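Local coordinates for protein beta-lactamase II (Erythrobacter litoralis, PDB 6V73) that probably hydrolyses beta-lactams to substituted beta-amino acids, as a zinc-dependent periplasmic enzyme linked to antibiotic resistance, at residues V65-T70 against G103-L108; A97-M102 against E128-A133; C184-G189 against R220-S225. All blocks are in the same frame, centred on the assembly; numbering follows the deposited sequence.

Contact 1 of 3, residues V65-T70 against G103-L108; sequences VDTAWT and GGMAAL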
ATOM      1  N   VAL A  65     -21.013   8.515  -7.295  1.00 50.39           N
ATOM      2  CA  VAL A  65     -20.205   8.551  -6.079  1.00 56.29           C
ATOM      3  C   VAL A  65     -18.883   7.868  -6.389  1.00 49.35           C
ATOM      4  O   VAL A  65     -18.845   6.655  -6.625  1.00 56.74           O
ATOM      5  CB  VAL A  65     -20.907   7.894  -4.884  1.00 54.89           C
ATOM      6  CG1 VAL A  65     -20.028   8.035  -3.645  1.00 53.90           C
ATOM      7  CG2 VAL A  65     -22.257   8.547  -4.637  1.00 51.09           C
ATOM      8  N   ASP A  66     -17.815   8.668  -6.407  1.00 44.84           N
ATOM      9  CA  ASP A  66     -16.433   8.263  -6.646  1.00 45.85           C
ATOM     10  C   ASP A  66     -16.144   7.906  -8.102  1.00 52.82           C
ATOM     11  O   ASP A  66     -17.008   7.371  -8.811  1.00 52.08           O
ATOM     12  CB  ASP A  66     -16.053   7.112  -5.717  1.00 49.80           C
ATOM     13  CG  ASP A  66     -15.783   7.600  -4.289  1.00 65.29           C
ATOM     14  OD1 ASP A  66     -16.010   6.839  -3.325  1.00 67.80           O
ATOM     15  OD2 ASP A  66     -15.374   8.776  -4.131  1.00 65.42           O
ATOM     16  N   THR A  67     -14.935   8.234  -8.561  1.00 46.76           N
ATOM     17  CA  THR A  67     -14.495   7.841  -9.889  1.00 51.97           C
ATOM     18  C   THR A  67     -13.941   6.418  -9.839  1.00 45.99           C
ATOM     19  O   THR A  67     -13.924   5.767  -8.799  1.00 46.96           O
ATOM     20  CB  THR A  67     -13.451   8.817 -10.434  1.00 55.21           C
ATOM     21  OG1 THR A  67     -12.197   8.616  -9.771  1.00 47.17           O
ATOM     22  CG2 THR A  67     -13.898  10.255 -10.245  1.00 47.09           C
ATOM     23  N   ALA A  68     -13.529   5.901 -10.982  1.00 48.83           N
ATOM     24  CA  ALA A  68     -12.783   4.652 -10.988  1.00 50.56           C
ATOM     25  C   ALA A  68     -11.311   4.976 -10.752  1.00 48.61           C
ATOM     26  O   ALA A  68     -10.957   6.112 -10.418  1.00 46.31           O
ATOM     27  CB  ALA A  68     -13.012   3.907 -12.299  1.00 44.76           C
ATOM     28  N   TRP A  69     -10.421   3.998 -10.951  1.00 49.33           N
ATOM     29  CA  TRP A  69      -9.002   4.267 -10.711  1.00 46.85           C
ATOM     30  C   TRP A  69      -8.409   5.219 -11.751  1.00 50.48           C
ATOM     31  O   TRP A  69      -7.500   5.987 -11.425  1.00 51.72           O
ATOM     32  CB  TRP A  69      -8.192   2.969 -10.704  1.00 46.21           C
ATOM     33  CG  TRP A  69      -8.426   2.028  -9.547  1.00 46.52           C
ATOM     34  CD1 TRP A  69      -9.319   0.993  -9.494  1.00 45.98           C
ATOM     35  CD2 TRP A  69      -7.704   2.000  -8.306  1.00 49.19           C
ATOM     36  NE1 TRP A  69      -9.222   0.345  -8.281  1.00 54.05           N
ATOM     37  CE2 TRP A  69      -8.238   0.940  -7.533  1.00 49.85           C
ATOM     38  CE3 TRP A  69      -6.672   2.777  -7.764  1.00 49.67           C
ATOM     39  CZ2 TRP A  69      -7.774   0.638  -6.238  1.00 47.93           C
ATOM     40  CZ3 TRP A  69      -6.203   2.469  -6.461  1.00 52.39           C
ATOM     41  CH2 TRP A  69      -6.754   1.402  -5.726  1.00 38.07           C
ATOM     42  N   THR A  70      -8.893   5.175 -13.002  1.00 45.38           N
ATOM     43  CA  THR A  70      -8.294   5.884 -14.131  1.00 45.88           C
ATOM     44  C   THR A  70      -9.346   6.667 -14.908  1.00 54.31           C
ATOM     45  O   THR A  70     -10.549   6.399 -14.821  1.00 49.56           O
ATOM     46  CB  THR A  70      -7.619   4.930 -15.128  1.00 46.75           C
ATOM     47  OG1 THR A  70      -8.621   4.070 -15.698  1.00 47.54           O
ATOM     48  CG2 THR A  70      -6.555   4.085 -14.447  1.00 36.36           C
ATOM     49  N   GLY A 103      -9.212   9.217  -9.188  1.00 47.16           N
ATOM     50  CA  GLY A 103      -8.301   9.010 -10.302  1.00 39.89           C
ATOM     51  C   GLY A 103      -8.838   9.456 -11.654  1.00 51.56           C
ATOM     52  O   GLY A 103      -8.059   9.841 -12.528  1.00 55.88           O
ATOM     53  N   GLY A 104     -10.164   9.417 -11.853  1.00 45.27           N
ATOM     54  CA  GLY A 104     -10.736   9.802 -13.137  1.00 42.51           C
ATOM     55  C   GLY A 104     -11.396  11.173 -13.198  1.00 50.98           C
ATOM     56  O   GLY A 104     -12.269  11.412 -14.048  1.00 55.86           O
ATOM     57  N   MET A 105     -10.995  12.085 -12.302  0.90 49.56           N
ATOM     58  CA  MET A 105     -11.595  13.420 -12.264  0.90 50.56           C
ATOM     59  C   MET A 105     -11.511  14.121 -13.614  0.90 52.94           C
ATOM     60  O   MET A 105     -12.435  14.849 -13.995  0.90 56.36           O
ATOM     61  CB  MET A 105     -10.917  14.282 -11.197  0.90 53.43           C
ATOM     62  CG  MET A 105     -11.231  13.897  -9.757  0.90 58.06           C
ATOM     63  SD  MET A 105     -12.904  14.345  -9.197  0.90 63.57           S
ATOM     64  CE  MET A 105     -13.139  15.935  -9.960  0.90 60.23           C
ATOM     65  N   ALA A 106     -10.409  13.925 -14.349  1.00 51.90           N
ATOM     66  CA  ALA A 106     -10.248  14.619 -15.628  1.00 50.48           C
ATOM     67  C   ALA A 106     -11.281  14.159 -16.645  1.00 52.46           C
ATOM     68  O   ALA A 106     -11.777  14.965 -17.441  1.00 58.80           O
ATOM     69  CB  ALA A 106      -8.833  14.405 -16.174  1.00 40.95           C
ATOM     70  N   ALA A 107     -11.639  12.875 -16.622  1.00 51.91           N
ATOM     71  CA  ALA A 107     -12.664  12.397 -17.538  1.00 47.79           C
ATOM     72  C   ALA A 107     -14.027  13.001 -17.209  1.00 54.43           C
ATOM     73  O   ALA A 107     -14.816  13.294 -18.117  1.00 65.30           O
ATOM     74  CB  ALA A 107     -12.722  10.873 -17.509  1.00 40.43           C
ATOM     75  N   LEU A 108     -14.321  13.198 -15.921  1.00 55.20           N
ATOM     76  CA  LEU A 108     -15.577  13.835 -15.538  1.00 49.27           C
ATOM     77  C   LEU A 108     -15.622  15.270 -16.039  1.00 59.54           C
ATOM     78  O   LEU A 108     -16.608  15.704 -16.651  1.00 54.45           O
ATOM     79  CB  LEU A 108     -15.743  13.811 -14.022  1.00 46.82           C
ATOM     80  CG  LEU A 108     -15.853  12.460 -13.342  1.00 48.51           C
ATOM     81  CD1 LEU A 108     -16.099  12.661 -11.846  1.00 49.36           C
ATOM     82  CD2 LEU A 108     -16.982  11.660 -13.962  1.00 43.85           C
TER

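Contact 2 of 3, residues A97-M102 against E128-A133; sequences AHQDKM and EGLVPA. With ZN (zinc ion), chain B; ZN (zinc ion), chain C.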
ATOM      1  N   ALA A  97      -9.108  12.277  -1.290  1.00 51.81           N
ATOM      2  CA  ALA A  97      -8.094  12.529  -2.317  1.00 54.85           C
ATOM      3  C   ALA A  97      -7.116  11.357  -2.409  1.00 50.91           C
ATOM      4  O   ALA A  97      -5.929  11.472  -2.121  1.00 46.84           O
ATOM      5  CB  ALA A  97      -7.353  13.828  -2.029  1.00 51.98           C
ATOM      6  N   HIS A  98      -7.635  10.215  -2.844  1.00 48.31           N
ATOM      7  CA  HIS A  98      -6.791   9.081  -3.211  1.00 51.67           C
ATOM      8  C   HIS A  98      -7.203   8.618  -4.596  1.00 51.58           C
ATOM      9  O   HIS A  98      -8.313   8.894  -5.063  1.00 55.46           O
ATOM     10  CB  HIS A  98      -6.886   7.892  -2.221  1.00 46.87           C
ATOM     11  CG  HIS A  98      -6.029   8.039  -1.002  1.00 47.88           C
ATOM     12  ND1 HIS A  98      -6.192   7.248   0.114  1.00 50.14           N
ATOM     13  CD2 HIS A  98      -4.999   8.880  -0.725  1.00 46.06           C
ATOM     14  CE1 HIS A  98      -5.307   7.600   1.032  1.00 50.89           C
ATOM     15  NE2 HIS A  98      -4.571   8.590   0.550  1.00 47.93           N
ATOM     16  N   GLN A  99      -6.310   7.870  -5.236  1.00 49.97           N
ATOM     17  CA  GLN A  99      -6.491   7.578  -6.651  1.00 50.82           C
ATOM     18  C   GLN A  99      -7.691   6.680  -6.919  1.00 49.45           C
ATOM     19  O   GLN A  99      -8.325   6.813  -7.972  1.00 49.61           O
ATOM     20  CB  GLN A  99      -5.235   6.949  -7.237  1.00 45.18           C
ATOM     21  CG  GLN A  99      -5.275   6.959  -8.746  1.00 50.51           C
ATOM     22  CD  GLN A  99      -4.229   6.069  -9.344  1.00 61.61           C
ATOM     23  OE1 GLN A  99      -3.143   5.895  -8.784  1.00 66.50           O
ATOM     24  NE2 GLN A  99      -4.546   5.485 -10.487  1.00 61.89           N
ATOM     25  N   ASP A 100      -8.020   5.754  -6.012  1.00 39.64           N
ATOM     26  CA  ASP A 100      -9.195   4.930  -6.283  1.00 47.31           C
ATOM     27  C   ASP A 100     -10.497   5.728  -6.231  1.00 52.99           C
ATOM     28  O   ASP A 100     -11.496   5.284  -6.805  1.00 57.88           O
ATOM     29  CB  ASP A 100      -9.269   3.743  -5.319  1.00 52.85           C
ATOM     30  CG  ASP A 100      -9.053   4.137  -3.882  1.00 55.97           C
ATOM     31  OD1 ASP A 100      -9.569   3.421  -3.000  1.00 59.96           O
ATOM     32  OD2 ASP A 100      -8.361   5.155  -3.635  1.00 58.44           O
ATOM     33  N   LYS A 101     -10.514   6.895  -5.569  1.00 51.71           N
ATOM     34  CA  LYS A 101     -11.727   7.697  -5.475  1.00 51.31           C
ATOM     35  C   LYS A 101     -11.742   8.912  -6.400  1.00 53.57           C
ATOM     36  O   LYS A 101     -12.832   9.354  -6.788  1.00 59.46           O
ATOM     37  CB  LYS A 101     -11.968   8.153  -4.016  1.00 49.64           C
ATOM     38  CG  LYS A 101     -12.110   6.996  -2.985  1.00 46.84           C
ATOM     39  CD  LYS A 101     -12.702   5.748  -3.670  1.00 58.74           C
ATOM     40  CE  LYS A 101     -13.798   5.094  -2.905  1.00 61.72           C
ATOM     41  NZ  LYS A 101     -14.195   3.821  -3.546  1.00 65.18           N
ATOM     42  N   MET A 102     -10.572   9.439  -6.790  1.00 44.20           N
ATOM     43  CA  MET A 102     -10.482  10.636  -7.622  1.00 45.96           C
ATOM     44  C   MET A 102      -9.609  10.451  -8.862  1.00 53.32           C
ATOM     45  O   MET A 102      -9.266  11.446  -9.516  1.00 50.98           O
ATOM     46  CB  MET A 102      -9.930  11.810  -6.804  1.00 43.15           C
ATOM     47  CG  MET A 102     -10.838  12.243  -5.680  1.00 50.37           C
ATOM     48  SD  MET A 102     -10.289  13.744  -4.836  1.00 62.00           S
ATOM     49  CE  MET A 102     -10.322  14.993  -6.118  1.00 57.99           C
ATOM     50  N   GLU A 128      -1.140  14.786  -4.450  1.00 58.11           N
ATOM     51  CA  GLU A 128      -1.372  13.367  -4.679  1.00 60.45           C
ATOM     52  C   GLU A 128      -1.327  12.985  -6.160  1.00 55.27           C
ATOM     53  O   GLU A 128      -1.515  11.810  -6.485  1.00 59.05           O
ATOM     54  CB  GLU A 128      -2.726  12.978  -4.067  1.00 57.22           C
ATOM     55  CG  GLU A 128      -2.723  11.612  -3.400  1.00 74.69           C
ATOM     56  CD  GLU A 128      -1.673  11.511  -2.312  1.00 83.81           C
ATOM     57  OE1 GLU A 128      -0.863  10.558  -2.347  1.00 87.38           O
ATOM     58  OE2 GLU A 128      -1.655  12.395  -1.427  1.00 89.41           O
ATOM     59  N   GLY A 129      -1.085  13.939  -7.058  1.00 49.94           N
ATOM     60  CA  GLY A 129      -1.222  13.696  -8.480  1.00 58.71           C
ATOM     61  C   GLY A 129      -2.651  13.662  -8.988  1.00 60.76           C
ATOM     62  O   GLY A 129      -2.928  12.998  -9.988  1.00 63.54           O
ATOM     63  N   LEU A 130      -3.576  14.357  -8.330  1.00 55.59           N
ATOM     64  CA  LEU A 130      -4.993  14.247  -8.651  1.00 51.30           C
ATOM     65  C   LEU A 130      -5.574  15.632  -8.877  1.00 45.58           C
ATOM     66  O   LEU A 130      -5.079  16.624  -8.339  1.00 51.07           O
ATOM     67  CB  LEU A 130      -5.776  13.531  -7.542  1.00 43.35           C
ATOM     68  CG  LEU A 130      -5.286  12.138  -7.153  1.00 47.26           C
ATOM     69  CD1 LEU A 130      -5.827  11.725  -5.785  1.00 46.45           C
ATOM     70  CD2 LEU A 130      -5.682  11.108  -8.200  1.00 42.87           C
ATOM     71  N   VAL A 131      -6.629  15.687  -9.685  1.00 49.90           N
ATOM     72  CA  VAL A 131      -7.286  16.947 -10.032  1.00 50.02           C
ATOM     73  C   VAL A 131      -8.334  17.294  -8.980  1.00 48.17           C
ATOM     74  O   VAL A 131      -9.156  16.439  -8.624  1.00 52.31           O
ATOM     75  CB  VAL A 131      -7.911  16.866 -11.434  1.00 50.93           C
ATOM     76  CG1 VAL A 131      -8.571  18.189 -11.809  1.00 51.67           C
ATOM     77  CG2 VAL A 131      -6.845  16.479 -12.457  1.00 39.90           C
ATOM     78  N   PRO A 132      -8.342  18.520  -8.451  1.00 48.54           N
ATOM     79  CA  PRO A 132      -9.422  18.931  -7.536  1.00 51.08           C
ATOM     80  C   PRO A 132     -10.794  18.927  -8.214  1.00 50.37           C
ATOM     81  O   PRO A 132     -10.919  19.148  -9.422  1.00 54.93           O
ATOM     82  CB  PRO A 132      -9.028  20.361  -7.134  1.00 50.05           C
ATOM     83  CG  PRO A 132      -7.629  20.570  -7.636  1.00 53.67           C
ATOM     84  CD  PRO A 132      -7.444  19.635  -8.787  1.00 48.30           C
ATOM     85  N   ALA A 133     -11.834  18.704  -7.412  1.00 48.95           N
ATOM     86  CA  ALA A 133     -13.199  18.931  -7.875  1.00 54.43           C
ATOM     87  C   ALA A 133     -13.440  20.423  -8.112  1.00 52.03           C
ATOM     88  O   ALA A 133     -12.690  21.285  -7.658  1.00 55.80           O
ATOM     89  CB  ALA A 133     -14.214  18.385  -6.861  1.00 53.83           C
TER
HETATM   90 ZN    ZN B 301      -7.954   6.136   0.392  1.00 51.62          ZN
HETATM   91 ZN    ZN C 302      -9.328   3.016  -0.577  1.00 61.63          ZN
HETATM   92  O   HOH W   1      -7.510  13.151 -10.613  1.00 48.77           O

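Contact 3 of 3, residues C184-G189 against R220-S225; sequences CMIKAG and RTIAMS. With ZN (zinc ion), chain C.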
ATOM      1  N   CYS A 184     -13.612   4.330   2.140  1.00 51.30           N
ATOM      2  CA  CYS A 184     -12.465   3.563   2.596  1.00 55.52           C
ATOM      3  C   CYS A 184     -12.304   3.576   4.105  1.00 61.84           C
ATOM      4  O   CYS A 184     -11.468   2.825   4.627  1.00 57.10           O
ATOM      5  CB  CYS A 184     -11.186   4.095   1.959  1.00 62.31           C
ATOM      6  SG  CYS A 184     -11.201   4.110   0.161  1.00 56.33           S
ATOM      7  N   MET A 185     -13.084   4.399   4.814  1.00 59.46           N
ATOM      8  CA  MET A 185     -13.029   4.380   6.271  1.00 58.93           C
ATOM      9  C   MET A 185     -13.531   3.053   6.825  0.97 58.94           C
ATOM     10  O   MET A 185     -12.980   2.530   7.799  0.92 55.94           O
ATOM     11  CB  MET A 185     -13.853   5.530   6.832  1.00 60.39           C
ATOM     12  CG  MET A 185     -14.064   5.431   8.329  1.00 66.27           C
ATOM     13  SD  MET A 185     -14.912   6.856   9.030  1.00 68.83           S
ATOM     14  CE  MET A 185     -16.572   6.600   8.423  1.00 64.91           C
ATOM     15  N   ILE A 186     -14.579   2.504   6.221  1.00 60.77           N
ATOM     16  CA  ILE A 186     -15.219   1.291   6.702  1.00 59.07           C
ATOM     17  C   ILE A 186     -14.593   0.107   5.990  1.00 65.65           C
ATOM     18  O   ILE A 186     -14.417   0.129   4.762  1.00 61.29           O
ATOM     19  CB  ILE A 186     -16.736   1.331   6.459  1.00 54.60           C
ATOM     20  CG1 ILE A 186     -17.388   2.445   7.275  1.00 51.55           C
ATOM     21  CG2 ILE A 186     -17.353  -0.017   6.780  1.00 59.79           C
ATOM     22  CD1 ILE A 186     -17.371   2.219   8.791  1.00 52.41           C
ATOM     23  N   LYS A 187     -14.244  -0.921   6.758  1.00 65.92           N
ATOM     24  CA  LYS A 187     -13.702  -2.150   6.210  1.00 64.02           C
ATOM     25  C   LYS A 187     -14.610  -3.310   6.606  1.00 65.61           C
ATOM     26  O   LYS A 187     -15.542  -3.151   7.398  1.00 67.62           O
ATOM     27  CB  LYS A 187     -12.257  -2.365   6.683  1.00 67.06           C
ATOM     28  CG  LYS A 187     -11.209  -2.063   5.614  1.00 58.69           C
ATOM     29  CD  LYS A 187     -10.921  -0.574   5.466  1.00 52.43           C
ATOM     30  CE  LYS A 187     -10.098  -0.341   4.207  1.00 51.93           C
ATOM     31  NZ  LYS A 187      -9.247   0.864   4.306  1.00 48.72           N
ATOM     32  N   ALA A 188     -14.333  -4.486   6.042  1.00 62.32           N
ATOM     33  CA  ALA A 188     -15.303  -5.570   6.055  1.00 63.32           C
ATOM     34  C   ALA A 188     -15.445  -6.172   7.453  1.00 69.39           C
ATOM     35  O   ALA A 188     -14.588  -6.012   8.321  1.00 74.78           O
ATOM     36  CB  ALA A 188     -14.904  -6.648   5.047  1.00 61.65           C
ATOM     37  N   GLY A 189     -16.559  -6.884   7.659  1.00 68.93           N
ATOM     38  CA  GLY A 189     -16.854  -7.472   8.958  1.00 70.60           C
ATOM     39  C   GLY A 189     -15.852  -8.514   9.416  1.00 77.71           C
ATOM     40  O   GLY A 189     -15.812  -8.845  10.606  1.00 81.32           O
ATOM     41  N   ARG A 220     -29.288  -0.796   7.058  1.00 76.06           N
ATOM     42  CA  ARG A 220     -28.895  -2.184   7.224  1.00 75.60           C
ATOM     43  C   ARG A 220     -27.905  -2.648   6.171  1.00 73.91           C
ATOM     44  O   ARG A 220     -27.191  -3.628   6.406  1.00 80.13           O
ATOM     45  CB  ARG A 220     -30.129  -3.092   7.198  1.00 79.68           C
ATOM     46  CG  ARG A 220     -30.543  -3.621   8.574  1.00 90.54           C
ATOM     47  CD  ARG A 220     -30.225  -2.629   9.708  1.00 89.09           C
ATOM     48  NE  ARG A 220     -30.588  -3.158  11.024  1.00 94.59           N
ATOM     49  CZ  ARG A 220     -31.774  -2.987  11.608  1.00 99.72           C
ATOM     50  NH1 ARG A 220     -32.006  -3.511  12.808  1.00 96.38           N
ATOM     51  NH2 ARG A 220     -32.729  -2.284  11.002  1.00100.04           N
ATOM     52  N   THR A 221     -27.841  -1.978   5.026  1.00 69.42           N
ATOM     53  CA  THR A 221     -26.880  -2.301   3.982  1.00 67.41           C
ATOM     54  C   THR A 221     -25.737  -1.298   4.051  1.00 71.48           C
ATOM     55  O   THR A 221     -25.951  -0.091   3.882  1.00 76.74           O
ATOM     56  CB  THR A 221     -27.541  -2.289   2.606  1.00 68.76           C
ATOM     57  OG1 THR A 221     -28.619  -3.236   2.592  1.00 75.47           O
ATOM     58  CG2 THR A 221     -26.541  -2.663   1.522  1.00 62.62           C
ATOM     59  N   ILE A 222     -24.532  -1.802   4.311  1.00 67.75           N
ATOM     60  CA  ILE A 222     -23.339  -0.981   4.482  1.00 62.63           C
ATOM     61  C   ILE A 222     -22.384  -1.287   3.336  1.00 66.52           C
ATOM     62  O   ILE A 222     -21.811  -2.383   3.273  1.00 69.51           O
ATOM     63  CB  ILE A 222     -22.651  -1.238   5.828  1.00 62.13           C
ATOM     64  CG1 ILE A 222     -23.608  -0.974   7.001  1.00 61.34           C
ATOM     65  CG2 ILE A 222     -21.377  -0.400   5.915  1.00 62.93           C
ATOM     66  CD1 ILE A 222     -24.289   0.360   6.978  1.00 55.60           C
ATOM     67  N   ALA A 223     -22.190  -0.318   2.446  1.00 58.92           N
ATOM     68  CA  ALA A 223     -21.254  -0.459   1.341  1.00 52.96           C
ATOM     69  C   ALA A 223     -19.940   0.232   1.676  1.00 54.83           C
ATOM     70  O   ALA A 223     -19.880   1.121   2.531  1.00 56.17           O
ATOM     71  CB  ALA A 223     -21.848   0.118   0.054  1.00 49.49           C
ATOM     72  N   MET A 224     -18.876  -0.191   0.992  1.00 60.74           N
ATOM     73  CA  MET A 224     -17.550   0.367   1.242  1.00 61.81           C
ATOM     74  C   MET A 224     -16.681   0.181   0.006  1.00 57.28           C
ATOM     75  O   MET A 224     -17.061  -0.499  -0.950  0.98 58.66           O
ATOM     76  CB  MET A 224     -16.897  -0.280   2.465  1.00 56.39           C
ATOM     77  CG  MET A 224     -16.458  -1.705   2.224  1.00 58.76           C
ATOM     78  SD  MET A 224     -16.546  -2.706   3.717  1.00 69.70           S
ATOM     79  CE  MET A 224     -18.288  -3.118   3.781  1.00 60.95           C
ATOM     80  N   SER A 225     -15.482   0.768   0.058  1.00 51.59           N
ATOM     81  CA  SER A 225     -14.664   0.888  -1.148  1.00 51.74           C
ATOM     82  C   SER A 225     -14.055  -0.438  -1.592  1.00 51.96           C
ATOM     83  O   SER A 225     -13.870  -0.655  -2.794  1.00 58.61           O
ATOM     84  CB  SER A 225     -13.548   1.907  -0.933  1.00 52.58           C
ATOM     85  OG  SER A 225     -14.075   3.192  -0.667  1.00 57.77           O
TER
HETATM   86 ZN    ZN C 302      -9.328   3.016  -0.577  1.00 61.63          ZN

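Contact 1 of 3, residues V65-T70 against G103-L108
Thr67 OG1 is gripped from two directions. It accepts the backbone N-H of Gly104 at 3.0 Å (Gly104 N to Thr67 OG1), and the bond is nearly straight, 172° at the hydrogen. The same hydroxyl gives its own proton to the carbonyl of the next residue, with Thr67 OG1 2.9 Å from Ala68 O. Thr67 OG1 lies in the plane of the Ala68 carbonyl, on a lone pair of its oxygen. Chi1 of 74° sets OG1 between the backbone N and the carbonyl carbon of Thr67. Bonded to both partners, the hydroxyl holds the side chain in this rotation. Gly103 N is also close to OG1, but its angle is poor and it is not bonded.

The other branch of Thr67 is apolar. Its CG2 leads to Leu108, and the nearest pair is Thr67 CG2 to Leu108 CD1 at 3.6 Å. The two side chains cross at a slant.

The segment 65-70 leaves the end of strand 61-65 in the larger sheet of the metallo-beta-lactamase fold and runs to helix 71-85. The segment 103-108 follows directly on the turn that carries the zinc ligands His98 and Asp100. Gly104 is the N-cap of helix 105-110, and the Thr67 hydroxyl binds the N-H of this N-cap residue, just ahead of the first turn. Thr70 is likewise an N-cap, and its OG1 accepts the backbone N-H of Gln73.

The two glycines let the chains come close. Trp69 and Gly103 have their CA atoms 4.8 Å apart. Gly103 CA sits 3.3 Å from Trp69 O, and its C-H points fairly well at that oxygen, with 155° at the hydrogen. Trp69 O also accepts a hydrogen bond from Gln99 NE2. The indole of Trp69 packs on Asp100.

Contact 2 of 3, residues A97-M102 against E128-A133
Ala97 O rests against the side chain of Glu128, with Glu128 CG 3.5 Å away from Ala97 O. The same CG lies at the edge of the His98 ring, near its plane. His98 turns its other side to the metal. Its ND1 binds one zinc ion at 2.1 Å, together with His96 and His165, while its NE2 is hydrogen-bonded to Asp199.

Leu130 CD1 rests on the backbone of Ala97 and His98, 3.6 Å from His98 C, while CD2 lies by Gln99 CA and Met102 O. Leu130 CG is anti to its own carbonyl carbon (chi1 -56°), which swings CG toward this turn. Gln99 sends its amide to Trp69 O.

This turn is the HxHxD motif of class B beta-lactamases, and Asp100 is its last ligand. Asp100 OD1 binds the second zinc ion at 2.5 Å, beside Cys184 and His226. His98 O accepts both Lys101 N and Met102 N, which forms the first turn of the short helix that starts after His98.

Met102 reaches across to the loop. Its chain bends at chi3 (62°) and places Met102 CE 3.1 Å from Val131 O, a close packing contact of a methyl on a carbonyl oxygen. Its backbone is tied to the same residue by a water. This water donates to Met102 O at 2.7 Å and accepts from Val131 N at 2.8 Å.

Contact 3 of 3, residues C184-G189 against R220-S225
Met224 has the largest buried surface here, and Ile186 and Ser225 follow. Met224 lies against the backbone of segment 184-189. Its CB is 3.4 Å from Ile186 O, and its SD is 3.5 Å from Lys187 C. With chi1 at 72°, CG is flanked by both backbone arms. The later bends in the chain then lay the sulfur over the Lys187-Ala188 peptide.

Ile186 meets Met224 with CG2, which lies 4.2 Å from Met224 SD. The same methyl reaches Ile222 CG2 at 4.1 Å. Both side chains cross Ile186 at about a right angle. Ile222 belongs to strand 221-223, an outer strand of the smaller sheet. Helix 233-243 closes over this cluster through Ala234, Ile235 and Thr238.

Ser225 sits at the metal end. Its OG is 3.1 Å from Cys184 SG, a close approach rather than a hydrogen bond. It is also near Cys184 N, but the angle to that N-H is poor. Ser225 OG has a weak hydrogen bond with Lys101 NZ. Cys184 SG binds a zinc ion at 2.3 Å, together with Asp100 and His226, as in the Asp-Cys-His site of subclass B1 enzymes. The turn behind Cys184 is pinned by Lys187 NZ, which donates to Cys184 O and to Leu194 O.

The two segments thus meet by packing, apolar round Met224 and polar at Ser225, while zinc coordination fixes Cys184 SG at the metal end.

How the contacts relate
Contact 1 closes first in the sense of the chain: the loop after strand 61-65 is joined to the start of helix 105-110, around helix 71-85, strand 89-93 and helix 99-102. Contact 2 opens inside that loop, at 97-102, and ends beyond it at 128-133, so the two cross. They also touch, since the backbone N-H of Thr67 is hydrogen-bonded to Lys101 O. Contact 3 comes later in series and closes a loop holding helix 205-215, tying the end of the smaller sheet to the zinc-binding cysteine. Contacts 2 and 3 have centres about 20 Å apart but meet at one zinc ion. Contacts 1 and 3 do not touch.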